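PDB 6TQD: intimin from Escherichia coli O127:H6 str. E2348/69, which mediates attachment of the bacterium to host cells, with a passenger of Ig-like domains that probably holds the adhesive tip away from the bacterial surface. Local coordinates for residues P67-G72 and I98-N103; V110-F115 and Y132-K137; V146-N151 and G170-T175. All coordinates share one frame; numbering follows the deposited sequence.

Interaction 1. Residues P67-G72 and I98-N103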
ATOM      1  N   PRO A  67     -10.938   5.036  -0.069  1.00 10.41           N
ATOM      2  CA  PRO A  67     -11.310   4.791  -1.470  1.00 12.37           C
ATOM      3  C   PRO A  67     -10.803   3.436  -1.957  1.00 13.10           C
ATOM      4  O   PRO A  67     -10.080   2.719  -1.262  1.00 10.95           O
ATOM      5  CB  PRO A  67     -10.637   5.936  -2.228  1.00 12.72           C
ATOM      6  CG  PRO A  67      -9.491   6.314  -1.392  1.00 14.92           C
ATOM      7  CD  PRO A  67      -9.925   6.097   0.043  1.00 10.51           C
ATOM      8  N   ALA A  68     -11.201   3.097  -3.179  1.00 13.14           N
ATOM      9  CA  ALA A  68     -10.629   1.946  -3.857  1.00 13.15           C
ATOM     10  C   ALA A  68      -9.153   2.179  -4.151  1.00 12.34           C
ATOM     11  O   ALA A  68      -8.699   3.307  -4.342  1.00 12.79           O
ATOM     12  CB  ALA A  68     -11.370   1.674  -5.163  1.00 16.45           C
ATOM     13  N   TYR A  69      -8.404   1.085  -4.194  1.00 12.57           N
ATOM     14  CA  TYR A  69      -6.984   1.156  -4.490  1.00 11.27           C
ATOM     15  C   TYR A  69      -6.786   1.546  -5.948  1.00 14.23           C
ATOM     16  O   TYR A  69      -7.490   1.058  -6.840  1.00 15.39           O
ATOM     17  CB  TYR A  69      -6.358  -0.211  -4.245  1.00 12.46           C
ATOM     18  CG  TYR A  69      -4.871  -0.288  -4.428  1.00 12.61           C
ATOM     19  CD1 TYR A  69      -3.995   0.146  -3.447  1.00 14.83           C
ATOM     20  CD2 TYR A  69      -4.328  -0.799  -5.602  1.00 12.47           C
ATOM     21  CE1 TYR A  69      -2.627   0.060  -3.622  1.00 14.45           C
ATOM     22  CE2 TYR A  69      -2.974  -0.893  -5.783  1.00 18.24           C
ATOM     23  CZ  TYR A  69      -2.122  -0.458  -4.796  1.00 18.53           C
ATOM     24  OH  TYR A  69      -0.764  -0.556  -4.990  1.00 23.13           O
ATOM     25  N   VAL A  70      -5.807   2.405  -6.188  1.00 15.47           N
ATOM     26  CA  VAL A  70      -5.466   2.869  -7.529  1.00 16.62           C
ATOM     27  C   VAL A  70      -4.197   2.151  -7.962  1.00 17.77           C
ATOM     28  O   VAL A  70      -3.120   2.378  -7.403  1.00 16.88           O
ATOM     29  CB  VAL A  70      -5.281   4.393  -7.562  1.00 17.60           C
ATOM     30  CG1 VAL A  70      -4.881   4.852  -8.952  1.00 22.16           C
ATOM     31  CG2 VAL A  70      -6.552   5.106  -7.095  1.00 20.05           C
ATOM     32  N   GLN A  71      -4.308   1.286  -8.967  1.00 21.44           N
ATOM     33  CA  GLN A  71      -3.131   0.588  -9.460  1.00 23.05           C
ATOM     34  C   GLN A  71      -2.192   1.587 -10.119  1.00 23.37           C
ATOM     35  O   GLN A  71      -2.603   2.361 -10.989  1.00 26.73           O
ATOM     36  CB  GLN A  71      -3.534  -0.505 -10.445  1.00 29.25           C
ATOM     37  CG  GLN A  71      -3.316  -1.911  -9.903  1.00 33.47           C
ATOM     38  CD  GLN A  71      -1.849  -2.209  -9.649  1.00 37.29           C
ATOM     39  OE1 GLN A  71      -0.979  -1.788 -10.410  1.00 39.55           O
ATOM     40  NE2 GLN A  71      -1.568  -2.928  -8.569  1.00 37.65           N
ATOM     41  N   GLY A  72      -0.934   1.583  -9.686  1.00 22.24           N
ATOM     42  CA  GLY A  72       0.039   2.543 -10.141  1.00 25.50           C
ATOM     43  C   GLY A  72      -0.102   3.928  -9.556  1.00 25.72           C
ATOM     44  O   GLY A  72       0.677   4.817  -9.924  1.00 27.94           O
ATOM     45  N   ILE A  98      -3.536   9.157   5.341  1.00  7.38           N
ATOM     46  CA  ILE A  98      -4.284   7.920   5.148  1.00  8.85           C
ATOM     47  C   ILE A  98      -3.676   7.204   3.949  1.00  9.53           C
ATOM     48  O   ILE A  98      -3.628   7.758   2.844  1.00 10.82           O
ATOM     49  CB  ILE A  98      -5.777   8.208   4.929  1.00 10.21           C
ATOM     50  CG1 ILE A  98      -6.353   8.909   6.173  1.00 11.34           C
ATOM     51  CG2 ILE A  98      -6.551   6.933   4.588  1.00 11.54           C
ATOM     52  CD1 ILE A  98      -7.696   9.562   5.954  1.00 15.46           C
ATOM     53  N   THR A  99      -3.207   5.983   4.170  1.00  9.55           N
ATOM     54  CA  THR A  99      -2.610   5.170   3.118  1.00  7.90           C
ATOM     55  C   THR A  99      -3.502   3.965   2.870  1.00  8.95           C
ATOM     56  O   THR A  99      -3.908   3.282   3.816  1.00  9.66           O
ATOM     57  CB  THR A  99      -1.211   4.718   3.521  1.00  9.99           C
ATOM     58  OG1 THR A  99      -0.404   5.879   3.784  1.00 13.26           O
ATOM     59  CG2 THR A  99      -0.564   3.914   2.404  1.00 12.30           C
ATOM     60  N   VAL A 100      -3.780   3.695   1.602  1.00  8.07           N
ATOM     61  CA  VAL A 100      -4.718   2.667   1.179  1.00  7.28           C
ATOM     62  C   VAL A 100      -3.910   1.517   0.597  1.00 11.55           C
ATOM     63  O   VAL A 100      -3.101   1.714  -0.324  1.00 11.74           O
ATOM     64  CB  VAL A 100      -5.708   3.220   0.140  1.00  8.63           C
ATOM     65  CG1 VAL A 100      -6.610   2.118  -0.380  1.00 10.24           C
ATOM     66  CG2 VAL A 100      -6.530   4.328   0.758  1.00 10.88           C
ATOM     67  N   LEU A 101      -4.129   0.329   1.135  1.00  9.59           N
ATOM     68  CA  LEU A 101      -3.564  -0.908   0.621  1.00  8.91           C
ATOM     69  C   LEU A 101      -4.626  -1.673  -0.156  1.00 12.51           C
ATOM     70  O   LEU A 101      -5.825  -1.525   0.072  1.00 14.32           O
ATOM     71  CB  LEU A 101      -3.036  -1.769   1.763  1.00 11.21           C
ATOM     72  CG  LEU A 101      -1.810  -1.254   2.526  1.00 15.14           C
ATOM     73  CD1 LEU A 101      -2.167  -0.133   3.494  1.00 15.91           C
ATOM     74  CD2 LEU A 101      -1.132  -2.387   3.270  1.00 15.92           C
ATOM     75  N   SER A 102      -4.170  -2.494  -1.097  1.00 12.02           N
ATOM     76  CA  SER A 102      -5.100  -3.273  -1.899  1.00 13.90           C
ATOM     77  C   SER A 102      -5.597  -4.486  -1.117  1.00 14.84           C
ATOM     78  O   SER A 102      -5.017  -4.887  -0.104  1.00 15.44           O
ATOM     79  CB  SER A 102      -4.410  -3.707  -3.191  1.00 15.79           C
ATOM     80  OG  SER A 102      -3.545  -4.798  -2.932  1.00 18.52           O
ATOM     81  N   ASN A 103      -6.692  -5.072  -1.609  1.00 16.93           N
ATOM     82  CA  ASN A 103      -7.297  -6.220  -0.941  1.00 20.20           C
ATOM     83  C   ASN A 103      -6.278  -7.314  -0.634  1.00 23.05           C
ATOM     84  O   ASN A 103      -6.367  -7.984   0.401  1.00 25.99           O
ATOM     85  CB  ASN A 103      -8.415  -6.796  -1.815  1.00 24.03           C
ATOM     86  CG  ASN A 103      -9.682  -5.984  -1.752  1.00 32.20           C
ATOM     87  OD1 ASN A 103     -10.082  -5.522  -0.684  1.00 33.86           O
ATOM     88  ND2 ASN A 103     -10.330  -5.810  -2.897  1.00 37.93           N
TER
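Tyr69 lays its ring against the backbone of the other segment just where strand 98-101 ends, with Ser102 over one ring face. CB of Tyr69 already reaches the backbone of Ser102, lying 4.1 Å from Ser102 CA. CG comes next and sits 3.7 Å from Ser102 CB. One side of the ring then follows the backbone: CD1 is 3.5 Å from Ser102 N. CE1 is 3.7 Å from Val100 O, which lies at the ring edge and in its plane. On the other side of the ring, CD2 and CE2 also lie close to Ser102 CB, which stands over this face. The Ser102 methylene makes a CH-pi contact, its CB 3.7 Å from the centroid of the Tyr69 ring and 14° off the ring normal. The torsion explains the placement: CG of Tyr69 is anti to the backbone N (chi1 -176°), which carries the ring out toward Ser102.

A second, apolar contact joins Val100 to Pro67. Val100 CG2 meets Pro67 CD at 3.9 Å, and the other branch, CG1, approaches Pro67 O at 3.6 Å. Both residues also touch Tyr77 of strand 76-85. No hydrogen bond crosses directly between the segments. The carboxylate of Glu18 bridges them, accepting from Tyr69 N through OE2 and from Asn103 N through OE1.

This is one end of the N-terminal beta sandwich, probably an Ig-like domain as its two sheets suggest: the loop that leads from strand 62-65 of one sheet to strand 76-85 of the other packs on the last strand, 90-101, near its exit toward the next domain.

Interaction 2. Residues V110-F115 and Y132-K137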
ATOM      1  N   VAL A 110       5.900  -6.203   6.026  1.00  9.07           N
ATOM      2  CA  VAL A 110       6.939  -6.016   5.011  1.00  8.66           C
ATOM      3  C   VAL A 110       6.664  -7.071   3.939  1.00 10.17           C
ATOM      4  O   VAL A 110       6.958  -8.248   4.136  1.00 11.51           O
ATOM      5  CB  VAL A 110       8.342  -6.144   5.597  1.00  8.66           C
ATOM      6  CG1 VAL A 110       9.385  -6.046   4.498  1.00  7.66           C
ATOM      7  CG2 VAL A 110       8.570  -5.074   6.668  1.00 10.47           C
ATOM      8  N   GLY A 111       6.085  -6.656   2.814  1.00  7.72           N
ATOM      9  CA  GLY A 111       5.592  -7.604   1.837  1.00  7.88           C
ATOM     10  C   GLY A 111       5.810  -7.129   0.412  1.00  7.67           C
ATOM     11  O   GLY A 111       5.974  -5.940   0.140  1.00  7.29           O
ATOM     12  N   VAL A 112       5.803  -8.098  -0.501  1.00  6.43           N
ATOM     13  CA  VAL A 112       5.880  -7.805  -1.932  1.00  7.94           C
ATOM     14  C   VAL A 112       4.550  -7.208  -2.372  1.00  8.99           C
ATOM     15  O   VAL A 112       3.489  -7.830  -2.222  1.00 14.32           O
ATOM     16  CB  VAL A 112       6.185  -9.075  -2.732  1.00  8.37           C
ATOM     17  CG1 VAL A 112       6.229  -8.760  -4.238  1.00 11.26           C
ATOM     18  CG2 VAL A 112       7.487  -9.701  -2.282  1.00  8.88           C
ATOM     19  N   THR A 113       4.593  -6.000  -2.921  1.00  9.25           N
ATOM     20  CA  THR A 113       3.370  -5.362  -3.398  1.00 10.63           C
ATOM     21  C   THR A 113       3.173  -5.478  -4.902  1.00 13.51           C
ATOM     22  O   THR A 113       2.041  -5.343  -5.374  1.00 16.10           O
ATOM     23  CB  THR A 113       3.352  -3.873  -3.025  1.00 14.39           C
ATOM     24  OG1 THR A 113       4.512  -3.227  -3.570  1.00 17.63           O
ATOM     25  CG2 THR A 113       3.346  -3.691  -1.521  1.00 16.59           C
ATOM     26  N   ASP A 114       4.241  -5.691  -5.656  1.00 11.91           N
ATOM     27  CA  ASP A 114       4.176  -5.750  -7.107  1.00 14.04           C
ATOM     28  C   ASP A 114       5.241  -6.734  -7.564  1.00  9.97           C
ATOM     29  O   ASP A 114       6.334  -6.783  -6.989  1.00 11.06           O
ATOM     30  CB  ASP A 114       4.464  -4.384  -7.730  1.00 17.53           C
ATOM     31  CG  ASP A 114       3.494  -3.317  -7.272  1.00 29.18           C
ATOM     32  OD1 ASP A 114       2.401  -3.206  -7.864  1.00 34.20           O
ATOM     33  OD2 ASP A 114       3.832  -2.589  -6.316  1.00 33.18           O
ATOM     34  N   PHE A 115       4.930  -7.510  -8.603  1.00  9.52           N
ATOM     35  CA  PHE A 115       5.903  -8.441  -9.174  1.00 10.72           C
ATOM     36  C   PHE A 115       5.579  -8.524 -10.664  1.00 11.42           C
ATOM     37  O   PHE A 115       4.586  -9.151 -11.051  1.00 13.11           O
ATOM     38  CB  PHE A 115       5.830  -9.806  -8.502  1.00  9.59           C
ATOM     39  CG  PHE A 115       6.958 -10.732  -8.869  1.00  9.52           C
ATOM     40  CD1 PHE A 115       8.265 -10.265  -8.914  1.00  9.44           C
ATOM     41  CD2 PHE A 115       6.721 -12.070  -9.132  1.00  9.36           C
ATOM     42  CE1 PHE A 115       9.307 -11.115  -9.233  1.00  9.05           C
ATOM     43  CE2 PHE A 115       7.760 -12.921  -9.457  1.00  9.47           C
ATOM     44  CZ  PHE A 115       9.056 -12.441  -9.504  1.00  9.67           C
ATOM     45  N   TYR A 132      12.218 -10.044 -14.134  1.00 11.54           N
ATOM     46  CA  TYR A 132      11.154  -9.743 -13.183  1.00 11.01           C
ATOM     47  C   TYR A 132      11.670  -8.795 -12.114  1.00 11.55           C
ATOM     48  O   TYR A 132      12.820  -8.886 -11.688  1.00 10.45           O
ATOM     49  CB  TYR A 132      10.662 -11.018 -12.506  1.00 10.70           C
ATOM     50  CG  TYR A 132       9.856 -11.940 -13.386  1.00 11.37           C
ATOM     51  CD1 TYR A 132      10.468 -12.753 -14.337  1.00 12.71           C
ATOM     52  CD2 TYR A 132       8.479 -12.016 -13.254  1.00 11.45           C
ATOM     53  CE1 TYR A 132       9.715 -13.602 -15.138  1.00 13.58           C
ATOM     54  CE2 TYR A 132       7.725 -12.861 -14.046  1.00 12.29           C
ATOM     55  CZ  TYR A 132       8.348 -13.657 -14.986  1.00 13.81           C
ATOM     56  OH  TYR A 132       7.612 -14.508 -15.786  1.00 15.00           O
ATOM     57  N   THR A 133      10.793  -7.901 -11.658  1.00 10.12           N
ATOM     58  CA  THR A 133      11.111  -6.943 -10.611  1.00  9.54           C
ATOM     59  C   THR A 133      10.042  -7.071  -9.538  1.00  9.06           C
ATOM     60  O   THR A 133       8.854  -6.938  -9.832  1.00  9.31           O
ATOM     61  CB  THR A 133      11.130  -5.511 -11.151  1.00 10.46           C
ATOM     62  OG1 THR A 133      12.105  -5.393 -12.191  1.00 12.93           O
ATOM     63  CG2 THR A 133      11.465  -4.524 -10.032  1.00  9.75           C
ATOM     64  N   ALA A 134      10.469  -7.339  -8.318  1.00  8.44           N
ATOM     65  CA  ALA A 134       9.603  -7.338  -7.154  1.00  7.97           C
ATOM     66  C   ALA A 134       9.846  -6.064  -6.365  1.00  8.79           C
ATOM     67  O   ALA A 134      10.998  -5.656  -6.165  1.00  8.24           O
ATOM     68  CB  ALA A 134       9.910  -8.529  -6.251  1.00  7.56           C
ATOM     69  N   THR A 135       8.760  -5.427  -5.944  1.00  8.20           N
ATOM     70  CA  THR A 135       8.807  -4.263  -5.074  1.00  8.54           C
ATOM     71  C   THR A 135       8.280  -4.656  -3.706  1.00  8.13           C
ATOM     72  O   THR A 135       7.208  -5.262  -3.602  1.00  7.17           O
ATOM     73  CB  THR A 135       7.971  -3.121  -5.655  1.00 10.74           C
ATOM     74  OG1 THR A 135       8.418  -2.814  -6.979  1.00 14.89           O
ATOM     75  CG2 THR A 135       8.131  -1.871  -4.789  1.00 13.81           C
ATOM     76  N   VAL A 136       9.037  -4.322  -2.664  1.00  7.14           N
ATOM     77  CA  VAL A 136       8.682  -4.632  -1.285  1.00  6.08           C
ATOM     78  C   VAL A 136       8.365  -3.330  -0.567  1.00  7.42           C
ATOM     79  O   VAL A 136       9.191  -2.414  -0.549  1.00  8.33           O
ATOM     80  CB  VAL A 136       9.822  -5.380  -0.561  1.00  6.01           C
ATOM     81  CG1 VAL A 136       9.450  -5.620   0.905  1.00  8.69           C
ATOM     82  CG2 VAL A 136      10.125  -6.691  -1.264  1.00  7.31           C
ATOM     83  N   LYS A 137       7.189  -3.264   0.055  1.00  8.33           N
ATOM     84  CA  LYS A 137       6.785  -2.079   0.799  1.00  7.02           C
ATOM     85  C   LYS A 137       6.175  -2.509   2.126  1.00  7.81           C
ATOM     86  O   LYS A 137       5.745  -3.653   2.306  1.00  7.94           O
ATOM     87  CB  LYS A 137       5.739  -1.239   0.041  1.00  8.59           C
ATOM     88  CG  LYS A 137       6.157  -0.832  -1.355  1.00  8.81           C
ATOM     89  CD  LYS A 137       5.074   0.003  -2.007  1.00 12.13           C
ATOM     90  CE  LYS A 137       5.370   0.283  -3.464  1.00 15.68           C
ATOM     91  NZ  LYS A 137       4.255   1.049  -4.095  1.00 20.40           N
TER
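Thr113 N and Asp114 O both bond to the backbone of Thr135. Thr113 N gives a bond of 2.8 Å to Thr135 O, and Thr135 N returns one of 3.0 Å to Asp114 O. Two residues of one strand thus face a single residue of the other, which is a classic beta bulge. Before the bulge the pairing of Gly111 with Lys137 is regular. Lys137 N donates to Gly111 O at 2.9 Å, and Gly111 N donates to Lys137 O at 3.1 Å.

The side chains beside the bulge form a polar group. Thr113 OG1 donates to Asp114 OD2 at 2.9 Å, from above the carboxylate plane and 41° out of it. With chi1 at 57°, Thr113 turns OG1 toward both the Asp114 carboxylate and the Lys137 chain. The extended chain of Lys137 crosses Thr113 at about a right angle, its CG, CD and CE passing close to OG1. Lys137 NZ ends 4.3 Å from Asp114 OD2, too far for a salt bridge, though the opposite charges probably still attract. Thr135 OG1 has its polar partner in Lys171 NZ.

These are the first two long strands of the bacterial Ig-like domain, paired antiparallel in one sheet of the sandwich. Val112, Phe115, Ala134 and Val136 face the interior. Phe115 CE1 lies 3.5 Å from Tyr132 CB, and Tyr132 CD2 sits over the rim of one Phe115 ring face. The two ring planes are inclined by 34°. Phe115 CD1 meets Ala134 CB at 3.6 Å. Val186 and Ala188 of strand 182-189, in the opposing sheet, also touch Phe115. On the other side of the bulge, toward Gly111, Val112 and Val136 meet through their CG2 methyls, while CG1 of Val136 touches CG1 of Val110.

Interaction 3. Residues V146-N151 and G170-T175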
ATOM      1  N   VAL A 146      15.766  -6.141   1.921  1.00 10.21           N
ATOM      2  CA  VAL A 146      14.875  -7.227   2.335  1.00 12.34           C
ATOM      3  C   VAL A 146      15.072  -8.411   1.397  1.00 10.34           C
ATOM      4  O   VAL A 146      14.994  -8.236   0.175  1.00  9.60           O
ATOM      5  CB  VAL A 146      13.401  -6.785   2.323  1.00 10.18           C
ATOM      6  CG1 VAL A 146      12.490  -7.948   2.714  1.00 10.92           C
ATOM      7  CG2 VAL A 146      13.194  -5.594   3.237  1.00 11.43           C
ATOM      8  N   PRO A 147      15.309  -9.624   1.907  1.00  9.88           N
ATOM      9  CA  PRO A 147      15.425 -10.787   1.008  1.00  9.18           C
ATOM     10  C   PRO A 147      14.084 -11.165   0.397  1.00  8.42           C
ATOM     11  O   PRO A 147      13.081 -11.296   1.099  1.00 11.49           O
ATOM     12  CB  PRO A 147      15.942 -11.903   1.926  1.00 11.88           C
ATOM     13  CG  PRO A 147      16.526 -11.196   3.116  1.00 13.91           C
ATOM     14  CD  PRO A 147      15.725  -9.946   3.283  1.00 13.48           C
ATOM     15  N   VAL A 148      14.086 -11.385  -0.912  1.00  7.38           N
ATOM     16  CA  VAL A 148      12.906 -11.806  -1.658  1.00  7.76           C
ATOM     17  C   VAL A 148      13.196 -13.171  -2.253  1.00  8.10           C
ATOM     18  O   VAL A 148      14.227 -13.355  -2.901  1.00  8.93           O
ATOM     19  CB  VAL A 148      12.562 -10.805  -2.770  1.00  8.21           C
ATOM     20  CG1 VAL A 148      11.362 -11.270  -3.533  1.00  8.99           C
ATOM     21  CG2 VAL A 148      12.316  -9.411  -2.187  1.00  9.29           C
ATOM     22  N   SER A 149      12.281 -14.117  -2.053  0.66  8.12           N
ATOM     23  CA  SER A 149      12.415 -15.478  -2.553  0.66  8.82           C
ATOM     24  C   SER A 149      11.602 -15.631  -3.827  0.66  9.08           C
ATOM     25  O   SER A 149      10.437 -15.223  -3.871  0.66  9.12           O
ATOM     26  CB  SER A 149      11.903 -16.477  -1.512  0.66 11.11           C
ATOM     27  OG  SER A 149      12.764 -16.521  -0.390  0.66 12.21           O
ATOM     28  N   PHE A 150      12.215 -16.229  -4.854  1.00 10.55           N
ATOM     29  CA  PHE A 150      11.590 -16.417  -6.155  1.00 10.54           C
ATOM     30  C   PHE A 150      11.388 -17.902  -6.441  1.00 11.31           C
ATOM     31  O   PHE A 150      12.256 -18.727  -6.138  1.00 16.04           O
ATOM     32  CB  PHE A 150      12.437 -15.826  -7.287  1.00  9.15           C
ATOM     33  CG  PHE A 150      12.764 -14.372  -7.097  1.00  9.32           C
ATOM     34  CD1 PHE A 150      14.072 -13.976  -6.871  1.00  9.69           C
ATOM     35  CD2 PHE A 150      11.778 -13.406  -7.168  1.00 11.27           C
ATOM     36  CE1 PHE A 150      14.379 -12.649  -6.708  1.00 11.34           C
ATOM     37  CE2 PHE A 150      12.079 -12.073  -6.992  1.00 11.79           C
ATOM     38  CZ  PHE A 150      13.392 -11.694  -6.769  1.00 11.55           C
ATOM     39  N   ASN A 151      10.244 -18.238  -7.029  0.54 10.11           N
ATOM     40  CA  ASN A 151       9.915 -19.630  -7.302  0.54 12.08           C
ATOM     41  C   ASN A 151       9.026 -19.730  -8.531  0.54 11.30           C
ATOM     42  O   ASN A 151       8.167 -18.878  -8.756  0.54 11.88           O
ATOM     43  CB  ASN A 151       9.197 -20.264  -6.101  0.54 14.98           C
ATOM     44  CG  ASN A 151      10.108 -20.442  -4.906  0.54 17.18           C
ATOM     45  OD1 ASN A 151      10.088 -19.641  -3.968  0.54 19.41           O
ATOM     46  ND2 ASN A 151      10.925 -21.487  -4.938  0.54 16.85           N
ATOM     47  N   GLY A 170      13.631  -0.532  -2.753  1.00 10.70           N
ATOM     48  CA  GLY A 170      12.714  -1.616  -2.469  1.00 10.49           C
ATOM     49  C   GLY A 170      12.566  -2.641  -3.569  1.00 10.43           C
ATOM     50  O   GLY A 170      11.623  -3.423  -3.543  1.00  9.55           O
ATOM     51  N   LYS A 171      13.473  -2.671  -4.536  1.00  8.90           N
ATOM     52  CA  LYS A 171      13.328  -3.518  -5.713  1.00  7.65           C
ATOM     53  C   LYS A 171      14.377  -4.625  -5.746  1.00  8.32           C
ATOM     54  O   LYS A 171      15.554  -4.401  -5.446  1.00  9.72           O
ATOM     55  CB  LYS A 171      13.397  -2.677  -6.993  1.00 13.34           C
ATOM     56  CG  LYS A 171      12.284  -1.623  -7.057  1.00 15.34           C
ATOM     57  CD  LYS A 171      12.116  -1.055  -8.455  1.00 23.11           C
ATOM     58  CE  LYS A 171      11.085   0.066  -8.478  1.00 28.89           C
ATOM     59  NZ  LYS A 171       9.754  -0.356  -7.963  1.00 32.82           N
ATOM     60  N   ALA A 172      13.935  -5.830  -6.093  1.00  9.80           N
ATOM     61  CA  ALA A 172      14.807  -6.985  -6.300  1.00  9.96           C
ATOM     62  C   ALA A 172      14.433  -7.633  -7.627  1.00 10.39           C
ATOM     63  O   ALA A 172      13.259  -7.673  -7.985  1.00 10.65           O
ATOM     64  CB  ALA A 172      14.626  -7.996  -5.162  1.00 12.70           C
ATOM     65  N   THR A 173      15.428  -8.146  -8.359  1.00 10.68           N
ATOM     66  CA  THR A 173      15.196  -8.649  -9.706  1.00 10.09           C
ATOM     67  C   THR A 173      15.708 -10.079  -9.863  1.00 10.47           C
ATOM     68  O   THR A 173      16.555 -10.554  -9.095  1.00 13.09           O
ATOM     69  CB  THR A 173      15.830  -7.753 -10.787  1.00 14.69           C
ATOM     70  OG1 THR A 173      17.256  -7.710 -10.620  1.00 16.75           O
ATOM     71  CG2 THR A 173      15.275  -6.342 -10.732  1.00 15.60           C
ATOM     72  N   VAL A 174      15.169 -10.750 -10.883  1.00 10.92           N
ATOM     73  CA  VAL A 174      15.583 -12.104 -11.251  1.00 11.46           C
ATOM     74  C   VAL A 174      15.238 -12.280 -12.724  1.00 12.05           C
ATOM     75  O   VAL A 174      14.359 -11.601 -13.247  1.00 11.95           O
ATOM     76  CB  VAL A 174      14.871 -13.156 -10.366  1.00 13.73           C
ATOM     77  CG1 VAL A 174      13.373 -13.164 -10.635  1.00 12.98           C
ATOM     78  CG2 VAL A 174      15.472 -14.538 -10.574  1.00 13.32           C
ATOM     79  N   THR A 175      15.931 -13.207 -13.404  1.00 12.72           N
ATOM     80  CA  THR A 175      15.640 -13.478 -14.807  1.00 13.36           C
ATOM     81  C   THR A 175      15.118 -14.903 -14.979  1.00 13.77           C
ATOM     82  O   THR A 175      15.362 -15.782 -14.150  1.00 15.93           O
ATOM     83  CB  THR A 175      16.850 -13.261 -15.729  1.00 18.98           C
ATOM     84  OG1 THR A 175      17.781 -14.340 -15.581  1.00 21.06           O
ATOM     85  CG2 THR A 175      17.542 -11.932 -15.419  1.00 18.38           C
TER
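Phe150 and Val174 meet face to methyl in the core of an Ig-like beta sandwich. Strand 147-151 belongs to one sheet and strand 171-175 to the other. Their axes come no closer than 8.2 Å, too far for backbone bonds, so side chains join them. The strands run in roughly the same direction, at 29°. The angle is in keeping with aligned packing of twisted sheets.

Phe150 and Val174 pass side by side, each pointing toward the other's strand. Val174 CG1 stands over the middle of the Phe150 ring, 3.7 Å from its centroid and only 8° off the normal. This is a CH-pi contact. A chi1 of 66° at Val174 is what sets this methyl over the ring. CB of Val174 sits nearer one side, 3.7 Å from Phe150 CD1. The opposite ring face is met by Val148 O, 3.8 Å above the plane of the Phe150 ring and toward its rim. The ring is therefore sandwiched between a methyl of the far strand and a carbonyl of its own. That carbonyl oxygen also accepts from Ser163 OG.

The tip of the ring runs along the other strand toward Ala172. Phe150 CE1 is 3.8 Å from Thr173 O, in an oblique approach. Phe150 CZ is 4.2 Å from Ala172 CB. Ala164 and Ala188, on the strands flanking 147-154, also touch Phe150, while Val148 touches Val136 across the sandwich. One step back along the strands, CG2 of Val148 meets the Ala172 methyl, with CG2 and CB 4.0 Å apart.

How the interactions relate
The three contacts follow one another in the chain, and none nests or crosses. Interaction 1 closes first: the chain leaves 67-72, runs along strand 76-85 and comes back along strand 90-101, whose end closes the loop in the first sandwich. In the second domain, interaction 2 closes the passage through strand 121-123, within one sheet. Interaction 3 closes the passage from strand 147-154 through 158-159 and 163-165 to 171-177, joining that sheet to the opposing one. Strands 130-138 and 171-177 are neighbours, with probable backbone bonds from Tyr132 to Val174 and from Ala134 to Ala172. Interactions 1 and 2 touch lightly across the domain junction, where Gln71 packs near Asp114.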